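Indole-3-pyruvate decarboxylase (Azospirillum brasilense, PDB 2NXW) catalyses the thiamine diphosphate- and magnesium-dependent decarboxylation of indole-3-pyruvate to indole-3-acetaldehyde, a step in auxin biosynthesis. Local coordinates at residues 221-226 against 289-294; 243-248 against 342-347. All coordinates share one frame; numbering follows the deposited sequence. Where two conformers were deposited one is given.

Interaction 1 of 2, residues 221-226 against 289-294; sequences SATSPV and ESDGLF
The carboxylate of Asp291 takes two consecutive backbone N-H groups of the turn before strand 225-229: Asp291 OD1 lies 2.7 Å from Ser224 N, and Asp291 OD2 lies 2.8 Å from Thr223 N. The contact lies at the N-terminal end of two adjacent parallel strands, 225-229 and 292-296, of the central domain's alpha/beta fold. Both carboxylate oxygens are met on their syn sides, OD1 with the donor slightly out of plane, and the paired bonds fix the rotation of the group. Asp291 can reach the turn because its CG stands between its own backbone N and carbonyl carbon (chi1 62°).

Ser290 works the other end of the turn. Its OG donates to Ser224 O at 2.8 Å and also accepts from Gly292 N two residues on, an ST turn, so one hydroxyl bonds to both segments. Beyond it the parallel ladder takes over: Val226 N donates to Gly292 O, and Phe294 N comes back to Val226 O at 2.8 Å, nearly in line with the carbonyl.

Packing fills in around these bonds. The side chains of Val226 and Leu293 lie side by side and point the same way, Val226 CB 3.8 Å from Leu293 CD1; helix 281-288 covers that face of the sheet, with Leu286 on Val226 and Val287 on Leu293. Near the turn, the methyl of Ala222 sits against the backbone of Gly292, its CB 3.9 Å from the glycine CA. Pro225 has no N-H to give, but its CA-H makes a bent CA-H...O contact with Gly292 O, Pro225 CA 3.2 Å from that oxygen.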
ATOM      1  N   SER A 221     -16.814   9.308 -38.313  1.00 26.78           N
ATOM      2  CA  SER A 221     -17.733   8.178 -38.301  1.00 28.28           C
ATOM      3  C   SER A 221     -18.804   8.245 -37.219  1.00 27.91           C
ATOM      4  O   SER A 221     -19.823   7.563 -37.311  1.00 28.64           O
ATOM      5  CB  SER A 221     -16.955   6.868 -38.171  1.00 29.84           C
ATOM      6  OG  SER A 221     -16.205   6.834 -36.975  1.00 32.49           O
ATOM      7  N   ALA A 222     -18.587   9.062 -36.196  1.00 26.72           N
ATOM      8  CA  ALA A 222     -19.568   9.177 -35.119  1.00 25.22           C
ATOM      9  C   ALA A 222     -20.875   9.793 -35.612  1.00 25.15           C
ATOM     10  O   ALA A 222     -20.868  10.692 -36.450  1.00 25.86           O
ATOM     11  CB  ALA A 222     -18.991  10.023 -33.975  1.00 24.47           C
ATOM     12  N   THR A 223     -21.997   9.303 -35.088  1.00 24.56           N
ATOM     13  CA  THR A 223     -23.302   9.832 -35.461  1.00 25.25           C
ATOM     14  C   THR A 223     -23.566  11.138 -34.711  1.00 23.55           C
ATOM     15  O   THR A 223     -24.222  12.040 -35.229  1.00 24.28           O
ATOM     16  CB  THR A 223     -24.425   8.828 -35.125  0.50 25.81           C
ATOM     17  OG1 THR A 223     -24.297   7.671 -35.961  0.50 28.00           O
ATOM     18  CG2 THR A 223     -25.793   9.456 -35.346  0.50 26.45           C
ATOM     19  N   SER A 224     -23.053  11.228 -33.486  1.00 23.08           N
ATOM     20  CA  SER A 224     -23.236  12.420 -32.663  1.00 21.66           C
ATOM     21  C   SER A 224     -21.945  12.811 -31.945  1.00 20.73           C
ATOM     22  O   SER A 224     -21.836  12.719 -30.719  1.00 21.02           O
ATOM     23  CB  SER A 224     -24.346  12.185 -31.633  1.00 22.85           C
ATOM     24  OG  SER A 224     -24.673  13.394 -30.958  1.00 25.60           O
ATOM     25  N   PRO A 225     -20.938  13.242 -32.710  1.00 19.05           N
ATOM     26  CA  PRO A 225     -19.665  13.643 -32.116  1.00 18.02           C
ATOM     27  C   PRO A 225     -19.807  14.944 -31.337  1.00 16.54           C
ATOM     28  O   PRO A 225     -20.666  15.774 -31.637  1.00 17.69           O
ATOM     29  CB  PRO A 225     -18.754  13.796 -33.329  1.00 18.16           C
ATOM     30  CG  PRO A 225     -19.704  14.281 -34.390  1.00 18.02           C
ATOM     31  CD  PRO A 225     -20.909  13.388 -34.177  1.00 19.11           C
ATOM     32  N   VAL A 226     -18.963  15.103 -30.325  1.00 16.14           N
ATOM     33  CA  VAL A 226     -18.969  16.302 -29.506  1.00 16.88           C
ATOM     34  C   VAL A 226     -17.541  16.680 -29.149  1.00 15.84           C
ATOM     35  O   VAL A 226     -16.755  15.822 -28.746  1.00 16.83           O
ATOM     36  CB  VAL A 226     -19.741  16.082 -28.183  1.00 17.03           C
ATOM     37  CG1 VAL A 226     -19.567  17.300 -27.272  1.00 17.95           C
ATOM     38  CG2 VAL A 226     -21.206  15.816 -28.468  1.00 18.06           C
ATOM     39  N   GLU A 289     -24.699  11.091 -24.360  1.00 21.64           N
ATOM     40  CA  GLU A 289     -25.145  10.185 -25.416  1.00 22.69           C
ATOM     41  C   GLU A 289     -24.207  10.203 -26.622  1.00 22.77           C
ATOM     42  O   GLU A 289     -24.430   9.492 -27.604  1.00 22.86           O
ATOM     43  CB  GLU A 289     -26.557  10.548 -25.878  1.00 24.43           C
ATOM     44  CG  GLU A 289     -27.589  10.533 -24.768  1.00 28.32           C
ATOM     45  CD  GLU A 289     -29.005  10.608 -25.297  1.00 31.10           C
ATOM     46  OE1 GLU A 289     -29.231  11.316 -26.302  1.00 33.04           O
ATOM     47  OE2 GLU A 289     -29.895   9.964 -24.698  1.00 35.50           O
ATOM     48  N   SER A 290     -23.153  11.008 -26.552  1.00 21.61           N
ATOM     49  CA  SER A 290     -22.215  11.098 -27.669  1.00 20.80           C
ATOM     50  C   SER A 290     -21.465   9.794 -27.948  1.00 21.61           C
ATOM     51  O   SER A 290     -21.012   9.117 -27.026  1.00 22.37           O
ATOM     52  CB  SER A 290     -21.198  12.212 -27.417  1.00 20.14           C
ATOM     53  OG  SER A 290     -20.250  12.266 -28.473  1.00 18.42           O
ATOM     54  N   ASP A 291     -21.338   9.452 -29.231  1.00 21.13           N
ATOM     55  CA  ASP A 291     -20.618   8.250 -29.635  1.00 21.77           C
ATOM     56  C   ASP A 291     -19.257   8.633 -30.232  1.00 20.80           C
ATOM     57  O   ASP A 291     -18.614   7.846 -30.929  1.00 21.46           O
ATOM     58  CB  ASP A 291     -21.459   7.434 -30.633  1.00 23.10           C
ATOM     59  CG  ASP A 291     -21.756   8.187 -31.921  1.00 24.65           C
ATOM     60  OD1 ASP A 291     -21.803   9.437 -31.903  1.00 22.66           O
ATOM     61  OD2 ASP A 291     -21.963   7.518 -32.958  1.00 28.18           O
ATOM     62  N   GLY A 292     -18.834   9.860 -29.935  1.00 20.08           N
ATOM     63  CA  GLY A 292     -17.561  10.387 -30.402  1.00 18.73           C
ATOM     64  C   GLY A 292     -17.278  11.624 -29.568  1.00 17.52           C
ATOM     65  O   GLY A 292     -17.322  12.753 -30.065  1.00 17.25           O
ATOM     66  N   LEU A 293     -17.006  11.398 -28.285  1.00 17.38           N
ATOM     67  CA  LEU A 293     -16.748  12.478 -27.330  1.00 17.25           C
ATOM     68  C   LEU A 293     -15.260  12.801 -27.230  1.00 15.65           C
ATOM     69  O   LEU A 293     -14.480  12.051 -26.651  1.00 16.97           O
ATOM     70  CB  LEU A 293     -17.285  12.075 -25.956  1.00 18.34           C
ATOM     71  CG  LEU A 293     -17.254  13.118 -24.835  1.00 16.95           C
ATOM     72  CD1 LEU A 293     -18.119  14.327 -25.190  1.00 18.24           C
ATOM     73  CD2 LEU A 293     -17.750  12.462 -23.553  1.00 18.39           C
ATOM     74  N   PHE A 294     -14.868  13.934 -27.799  1.00 14.78           N
ATOM     75  CA  PHE A 294     -13.470  14.351 -27.792  1.00 14.43           C
ATOM     76  C   PHE A 294     -13.220  15.277 -26.599  1.00 14.72           C
ATOM     77  O   PHE A 294     -13.586  16.453 -26.638  1.00 15.98           O
ATOM     78  CB  PHE A 294     -13.174  15.066 -29.117  1.00 15.74           C
ATOM     79  CG  PHE A 294     -11.719  15.365 -29.373  1.00 15.44           C
ATOM     80  CD1 PHE A 294     -10.717  14.974 -28.483  1.00 14.32           C
ATOM     81  CD2 PHE A 294     -11.351  16.038 -30.537  1.00 15.17           C
ATOM     82  CE1 PHE A 294      -9.370  15.253 -28.756  1.00 15.75           C
ATOM     83  CE2 PHE A 294     -10.013  16.320 -30.815  1.00 16.03           C
ATOM     84  CZ  PHE A 294      -9.023  15.928 -29.927  1.00 15.18           C
TER

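Interaction 2 of 2, residues 243-248 against 342-347; sequences AELAQR and DALLER. Unlike the reference sequence in segment 342-347: Arg347 (reference Gly).
Leu345 and Leu245 meet where helix 337-346 packs beside helix 239-249, two helices of the central domain that run in the same general direction; the short segments cross at 38°, their axes 9.9 Å apart at closest approach.

The apolar part comes first, and one methyl does most of it. Leu345 CD2 enters a recess on the other helix formed by Glu244, Leu245 and Arg248: it lies 3.6 Å from Leu245 CA and 3.8 Å from Glu244 CG, with Arg248 CD a little farther off. With its CG anti to the carbonyl carbon (chi1 -73°), Leu345 sends this branch across the gap between the helices. Nearer the sheet, Leu245 reaches over in the other direction and lays its CD1 3.8 Å from Leu344 CB, the two leucines crossing at a slant. Leu245 and Leu344 also touch strand 292-296, through Leu296 and Phe294 respectively.

The polar ends of Glu244 and Arg248 pair beside the leucines. One turn apart on helix 239-249, they form a salt bridge, Arg248 NE to Glu244 OE2 at 2.8 Å, at the edge of the guanidinium and on the anti lone pair of the carboxylate; NH2 adds a weak bond to the same oxygen. Arg248 NH1 is hydrogen-bonded to Leu348 O, just past the partner helix.

Leucine packing thus carries the contact between the two segments, while Glu244 and Arg248 pair within their own helix, Arg248 also bonding to Leu348 O, and present aliphatic CG and CD carbons to Leu345.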
ATOM      1  N   ALA A 243     -10.065  27.510 -31.015  1.00 15.37           N
ATOM      2  CA  ALA A 243     -11.201  28.158 -31.674  1.00 14.78           C
ATOM      3  C   ALA A 243     -11.117  27.797 -33.161  1.00 15.43           C
ATOM      4  O   ALA A 243     -12.133  27.514 -33.800  1.00 16.05           O
ATOM      5  CB  ALA A 243     -11.132  29.680 -31.495  1.00 15.42           C
ATOM      6  N   GLU A 244      -9.900  27.793 -33.702  1.00 15.55           N
ATOM      7  CA  GLU A 244      -9.691  27.449 -35.106  1.00 16.76           C
ATOM      8  C   GLU A 244     -10.051  25.976 -35.331  1.00 16.70           C
ATOM      9  O   GLU A 244     -10.741  25.638 -36.291  1.00 17.89           O
ATOM     10  CB  GLU A 244      -8.233  27.720 -35.494  1.00 18.60           C
ATOM     11  CG  GLU A 244      -7.892  27.517 -36.973  1.00 20.71           C
ATOM     12  CD  GLU A 244      -8.650  28.463 -37.899  1.00 21.21           C
ATOM     13  OE1 GLU A 244      -8.849  29.642 -37.536  1.00 24.36           O
ATOM     14  OE2 GLU A 244      -9.033  28.027 -39.002  1.00 23.17           O
ATOM     15  N   LEU A 245      -9.588  25.099 -34.441  1.00 16.01           N
ATOM     16  CA  LEU A 245      -9.900  23.680 -34.555  1.00 16.13           C
ATOM     17  C   LEU A 245     -11.416  23.433 -34.506  1.00 16.27           C
ATOM     18  O   LEU A 245     -11.949  22.653 -35.304  1.00 16.68           O
ATOM     19  CB  LEU A 245      -9.212  22.899 -33.426  1.00 17.75           C
ATOM     20  CG  LEU A 245      -9.598  21.421 -33.285  1.00 17.23           C
ATOM     21  CD1 LEU A 245      -9.187  20.653 -34.543  1.00 19.00           C
ATOM     22  CD2 LEU A 245      -8.923  20.836 -32.049  1.00 18.54           C
ATOM     23  N   ALA A 246     -12.108  24.090 -33.574  1.00 16.07           N
ATOM     24  CA  ALA A 246     -13.554  23.921 -33.435  1.00 15.37           C
ATOM     25  C   ALA A 246     -14.294  24.302 -34.706  1.00 16.45           C
ATOM     26  O   ALA A 246     -15.255  23.632 -35.100  1.00 16.84           O
ATOM     27  CB  ALA A 246     -14.073  24.749 -32.264  1.00 16.00           C
ATOM     28  N   GLN A 247     -13.855  25.377 -35.353  1.00 15.92           N
ATOM     29  CA  GLN A 247     -14.515  25.793 -36.577  1.00 17.32           C
ATOM     30  C   GLN A 247     -14.277  24.769 -37.687  1.00 18.14           C
ATOM     31  O   GLN A 247     -15.212  24.382 -38.390  1.00 18.81           O
ATOM     32  CB  GLN A 247     -14.012  27.177 -37.006  1.00 16.17           C
ATOM     33  CG  GLN A 247     -14.610  27.685 -38.319  1.00 17.67           C
ATOM     34  CD  GLN A 247     -14.255  29.142 -38.600  1.00 17.98           C
ATOM     35  OE1 GLN A 247     -13.083  29.535 -38.551  1.00 20.08           O
ATOM     36  NE2 GLN A 247     -15.266  29.947 -38.901  1.00 18.78           N
ATOM     37  N   ARG A 248     -13.037  24.310 -37.831  1.00 17.62           N
ATOM     38  CA  ARG A 248     -12.709  23.344 -38.882  1.00 18.30           C
ATOM     39  C   ARG A 248     -13.243  21.931 -38.653  1.00 18.59           C
ATOM     40  O   ARG A 248     -13.574  21.227 -39.608  1.00 18.92           O
ATOM     41  CB  ARG A 248     -11.194  23.267 -39.082  1.00 18.04           C
ATOM     42  CG  ARG A 248     -10.546  24.581 -39.490  1.00 18.77           C
ATOM     43  CD  ARG A 248      -9.124  24.358 -39.988  1.00 20.11           C
ATOM     44  NE  ARG A 248      -8.461  25.630 -40.260  1.00 21.51           N
ATOM     45  CZ  ARG A 248      -7.305  25.747 -40.900  1.00 24.60           C
ATOM     46  NH1 ARG A 248      -6.678  24.664 -41.343  1.00 26.20           N
ATOM     47  NH2 ARG A 248      -6.771  26.947 -41.087  1.00 25.78           N
ATOM     48  N   ASP A 342      -2.247  21.171 -33.274  1.00 16.41           N
ATOM     49  CA  ASP A 342      -1.598  21.577 -34.517  1.00 18.49           C
ATOM     50  C   ASP A 342      -1.692  20.484 -35.578  1.00 18.22           C
ATOM     51  O   ASP A 342      -1.904  20.780 -36.758  1.00 18.12           O
ATOM     52  CB  ASP A 342      -0.131  21.923 -34.282  1.00 20.48           C
ATOM     53  CG  ASP A 342       0.059  23.294 -33.662  1.00 23.89           C
ATOM     54  OD1 ASP A 342      -0.859  24.140 -33.756  1.00 24.73           O
ATOM     55  OD2 ASP A 342       1.142  23.535 -33.095  1.00 27.21           O
ATOM     56  N   ALA A 343      -1.538  19.227 -35.164  1.00 17.15           N
ATOM     57  CA  ALA A 343      -1.608  18.101 -36.094  1.00 18.05           C
ATOM     58  C   ALA A 343      -3.005  17.954 -36.690  1.00 18.67           C
ATOM     59  O   ALA A 343      -3.165  17.592 -37.859  1.00 20.05           O
ATOM     60  CB  ALA A 343      -1.200  16.815 -35.391  1.00 17.97           C
ATOM     61  N   LEU A 344      -4.024  18.232 -35.884  1.00 16.95           N
ATOM     62  CA  LEU A 344      -5.390  18.149 -36.372  1.00 17.31           C
ATOM     63  C   LEU A 344      -5.663  19.290 -37.349  1.00 17.12           C
ATOM     64  O   LEU A 344      -6.333  19.099 -38.361  1.00 18.40           O
ATOM     65  CB  LEU A 344      -6.375  18.212 -35.201  1.00 15.95           C
ATOM     66  CG  LEU A 344      -6.353  16.973 -34.300  1.00 17.48           C
ATOM     67  CD1 LEU A 344      -7.213  17.209 -33.058  1.00 17.58           C
ATOM     68  CD2 LEU A 344      -6.869  15.768 -35.073  1.00 17.88           C
ATOM     69  N   LEU A 345      -5.134  20.475 -37.055  1.00 17.71           N
ATOM     70  CA  LEU A 345      -5.357  21.618 -37.941  1.00 19.10           C
ATOM     71  C   LEU A 345      -4.733  21.390 -39.311  1.00 21.36           C
ATOM     72  O   LEU A 345      -5.311  21.754 -40.333  1.00 21.79           O
ATOM     73  CB  LEU A 345      -4.797  22.899 -37.310  1.00 18.48           C
ATOM     74  CG  LEU A 345      -5.615  23.437 -36.129  1.00 17.71           C
ATOM     75  CD1 LEU A 345      -4.879  24.593 -35.471  1.00 19.02           C
ATOM     76  CD2 LEU A 345      -6.989  23.890 -36.620  1.00 17.59           C
ATOM     77  N   GLU A 346      -3.563  20.768 -39.323  1.00 21.06           N
ATOM     78  CA  GLU A 346      -2.863  20.479 -40.569  1.00 22.85           C
ATOM     79  C   GLU A 346      -3.656  19.532 -41.462  1.00 22.30           C
ATOM     80  O   GLU A 346      -3.445  19.491 -42.677  1.00 22.93           O
ATOM     81  CB  GLU A 346      -1.509  19.853 -40.254  1.00 25.13           C
ATOM     82  CG  GLU A 346      -0.461  20.840 -39.782  1.00 31.21           C
ATOM     83  CD  GLU A 346       0.698  20.161 -39.079  1.00 34.75           C
ATOM     84  OE1 GLU A 346       1.080  19.047 -39.501  1.00 37.76           O
ATOM     85  OE2 GLU A 346       1.231  20.745 -38.110  1.00 38.41           O
ATOM     86  N   ARG A 347      -4.576  18.781 -40.862  1.00 20.84           N
ATOM     87  CA  ARG A 347      -5.381  17.802 -41.591  1.00 20.13           C
ATOM     88  C   ARG A 347      -6.820  18.222 -41.885  1.00 20.50           C
ATOM     89  O   ARG A 347      -7.612  17.433 -42.408  1.00 22.61           O
ATOM     90  CB  ARG A 347      -5.380  16.485 -40.817  1.00 19.26           C
ATOM     91  CG  ARG A 347      -3.990  15.886 -40.673  1.00 19.89           C
ATOM     92  CD  ARG A 347      -3.947  14.799 -39.611  1.00 19.59           C
ATOM     93  NE  ARG A 347      -2.691  14.059 -39.662  1.00 18.89           N
ATOM     94  CZ  ARG A 347      -1.497  14.583 -39.393  1.00 20.32           C
ATOM     95  NH1 ARG A 347      -1.386  15.861 -39.041  1.00 21.36           N
ATOM     96  NH2 ARG A 347      -0.402  13.833 -39.504  1.00 22.68           N
TER

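Both contacts belong to the central domain, with centres about 17 Å apart. Along the chain their segments alternate: 221-226, 243-248, 289-294, 342-347. Interaction 1 lies within the mixed sheet, at the N-terminal end of two adjacent parallel strands, whereas interaction 2 joins two helices packed on that sheet. Phe294 connects them directly: its backbone N-H takes part in the ladder of interaction 1, which runs on to Met228, and its ring atom CE2 lies 3.7 Å from Leu344 CD1 in interaction 2. Helix 205-221 touches both Phe294 and Leu344. Together they join strand pairing and helix packing within one alpha/beta domain, away from the thiamine diphosphate and magnesium sites.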